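Local coordinates for ribose-5-phosphate isomerase RpiB (Thermotoga maritima, PDB 1O1X), which probably catalyses the reversible isomerisation of ribose 5-phosphate and ribulose 5-phosphate, at residues Lys27-Asn32 and Ile123-Ala128. Residues are numbered along the deposited sequence; the frame is centred on the assembly and turned at random. Where two conformers were deposited one is given.
Sequences KEKVKN and IGAELA
Lys-29, in the middle of a helix, faces Ala-125 in the first turn of another, and their CA atoms, 7.0 Å apart, mark the nearest approach of the two backbones. So close an approach suits alanine, whose side chain is a single methyl group. The lysine meets it with the flank of its chain: CD of Lys-29 lies 4.1 Å from CB of Ala-125. Its CG stands anti to the carbonyl carbon (chi1 -70°) and the chain is extended from there on, which carries the methylenes past the alanine and the ammonium beyond it to a salt bridge with Glu-25, one turn earlier in the same helix. Lysine thus serves this partly exposed edge twice, with an apolar stem and a charged end. One turn further along the second helix, CB of Ala-128 packs at 4.2 Å against CG2 of Val-30, a purely apolar and buried contact; the beta-branched valine also reaches Ile-17 of the central sheet and Val-132. Leu-26 touches both alanines and extends this apolar seam. Gly-124 is the N-cap of the second helix, its carbonyl accepting the amide of Ala-128 at 2.9 Å, and its backbone is also hydrogen-bonded to the second subunit. On helix 24-36, Glu-28 takes the ammonium of Lys-27 at 2.8 Å (NZ to OE2), nearly along the C-O axis of the carboxylate, while Lys-31 joins by a longer ion pair; both lysines also bridge to Asp-43, which probably offsets the closeness of the two acids. The contact packs helix 24-36 against helix 125-137 next to strand 14-18, the pairing of neighbouring helices over a parallel sheet seen in a Rossmann-like alpha/beta fold, here with five strands.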
loop_
_atom_site.group_PDB
_atom_site.type_symbol
_atom_site.label_atom_id
_atom_site.label_comp_id
_atom_site.label_asym_id
_atom_site.label_seq_id
_atom_site.Cartn_x
_atom_site.Cartn_y
_atom_site.Cartn_z
ATOM N N LYS A 27 10.981 6.542 14.262
ATOM C CA LYS A 27 11.832 5.692 15.103
ATOM C C LYS A 27 11.543 5.989 16.585
ATOM O O LYS A 27 11.392 5.103 17.375
ATOM C CB LYS A 27 13.314 5.919 14.782
ATOM C CG LYS A 27 14.288 5.023 15.574
ATOM C CD LYS A 27 14.858 5.635 16.815
ATOM C CE LYS A 27 16.019 6.579 16.482
ATOM N NZ LYS A 27 16.482 7.308 17.711
ATOM N N GLU A 28 11.493 7.266 16.934
ATOM C CA GLU A 28 11.165 7.705 18.270
ATOM C C GLU A 28 9.781 7.240 18.733
ATOM O O GLU A 28 9.622 6.775 19.867
ATOM C CB GLU A 28 11.270 9.231 18.337
ATOM C CG GLU A 28 12.708 9.753 18.196
ATOM C CD GLU A 28 13.572 9.369 19.393
ATOM O OE1 GLU A 28 13.289 9.874 20.498
ATOM O OE2 GLU A 28 14.502 8.533 19.238
ATOM N N LYS A 29 8.775 7.360 17.862
ATOM C CA LYS A 29 7.434 6.907 18.191
ATOM C C LYS A 29 7.372 5.393 18.403
ATOM O O LYS A 29 6.759 4.929 19.333
ATOM C CB LYS A 29 6.465 7.349 17.106
ATOM C CG LYS A 29 6.251 8.857 17.115
ATOM C CD LYS A 29 5.390 9.295 15.973
ATOM C CE LYS A 29 4.993 10.764 16.152
ATOM N NZ LYS A 29 4.454 11.299 14.867
ATOM N N VAL A 30 8.052 4.643 17.573
ATOM C CA VAL A 30 8.103 3.185 17.690
ATOM C C VAL A 30 8.831 2.760 18.961
ATOM O O VAL A 30 8.389 1.879 19.699
ATOM C CB VAL A 30 8.719 2.547 16.438
ATOM C CG1 VAL A 30 9.038 1.095 16.670
ATOM C CG2 VAL A 30 7.736 2.683 15.242
ATOM N N LYS A 31 9.956 3.395 19.227
ATOM C CA LYS A 31 10.680 3.176 20.471
ATOM C C LYS A 31 9.814 3.416 21.683
ATOM O O LYS A 31 9.745 2.562 22.550
ATOM C CB LYS A 31 11.892 4.057 20.545
ATOM C CG LYS A 31 12.638 3.943 21.861
ATOM C CD LYS A 31 13.921 4.705 21.825
ATOM C CE LYS A 31 13.726 6.165 21.963
ATOM N NZ LYS A 31 15.088 6.661 22.279
ATOM N N ASN A 32 9.133 4.554 21.724
ATOM C CA ASN A 32 8.284 4.883 22.865
ATOM C C ASN A 32 7.092 3.960 23.008
ATOM O O ASN A 32 6.676 3.654 24.095
ATOM C CB ASN A 32 7.855 6.323 22.766
ATOM C CG ASN A 32 9.016 7.288 22.955
ATOM O OD1 ASN A 32 10.056 6.929 23.503
ATOM N ND2 ASN A 32 8.851 8.516 22.462
ATOM N N ILE A 123 4.708 5.556 5.949
ATOM C CA ILE A 123 3.620 5.051 6.759
ATOM C C ILE A 123 3.370 5.886 8.005
ATOM O O ILE A 123 4.241 6.570 8.531
ATOM C CB ILE A 123 3.769 3.555 7.175
ATOM C CG1 ILE A 123 4.998 3.335 8.050
ATOM C CG2 ILE A 123 3.731 2.636 5.938
ATOM C CD1 ILE A 123 4.984 1.873 8.652
ATOM N N GLY A 124 2.148 5.758 8.479
ATOM C CA GLY A 124 1.704 6.366 9.710
ATOM C C GLY A 124 2.148 5.557 10.898
ATOM O O GLY A 124 2.350 4.354 10.829
ATOM N N ALA A 125 2.282 6.238 12.007
ATOM C CA ALA A 125 2.699 5.639 13.235
ATOM C C ALA A 125 1.789 4.519 13.701
ATOM O O ALA A 125 2.273 3.463 14.097
ATOM C CB ALA A 125 2.788 6.702 14.259
ATOM N N GLU A 126 0.479 4.699 13.659
ATOM C CA GLU A 126 -0.399 3.649 14.164
ATOM C C GLU A 126 -0.305 2.382 13.270
ATOM O O GLU A 126 -0.276 1.253 13.775
ATOM C CB GLU A 126 -1.837 4.138 14.304
ATOM C CG GLU A 126 -2.877 3.021 14.385
ATOM C CD GLU A 126 -3.556 2.834 15.739
ATOM O OE1 GLU A 126 -2.904 2.271 16.662
ATOM O OE2 GLU A 126 -4.786 3.163 15.841
ATOM N N LEU A 127 -0.179 2.564 11.963
ATOM C CA LEU A 127 0.083 1.412 11.094
ATOM C C LEU A 127 1.401 0.730 11.426
ATOM O O LEU A 127 1.484 -0.515 11.444
ATOM C CB LEU A 127 0.037 1.810 9.627
ATOM C CG LEU A 127 0.323 0.726 8.583
ATOM C CD1 LEU A 127 -0.690 -0.381 8.725
ATOM C CD2 LEU A 127 0.271 1.293 7.161
ATOM N N ALA A 128 2.450 1.523 11.630
ATOM C CA ALA A 128 3.764 1.005 12.064
ATOM C C ALA A 128 3.634 0.169 13.337
ATOM O O ALA A 128 4.234 -0.871 13.451
ATOM C CB ALA A 128 4.731 2.167 12.317
#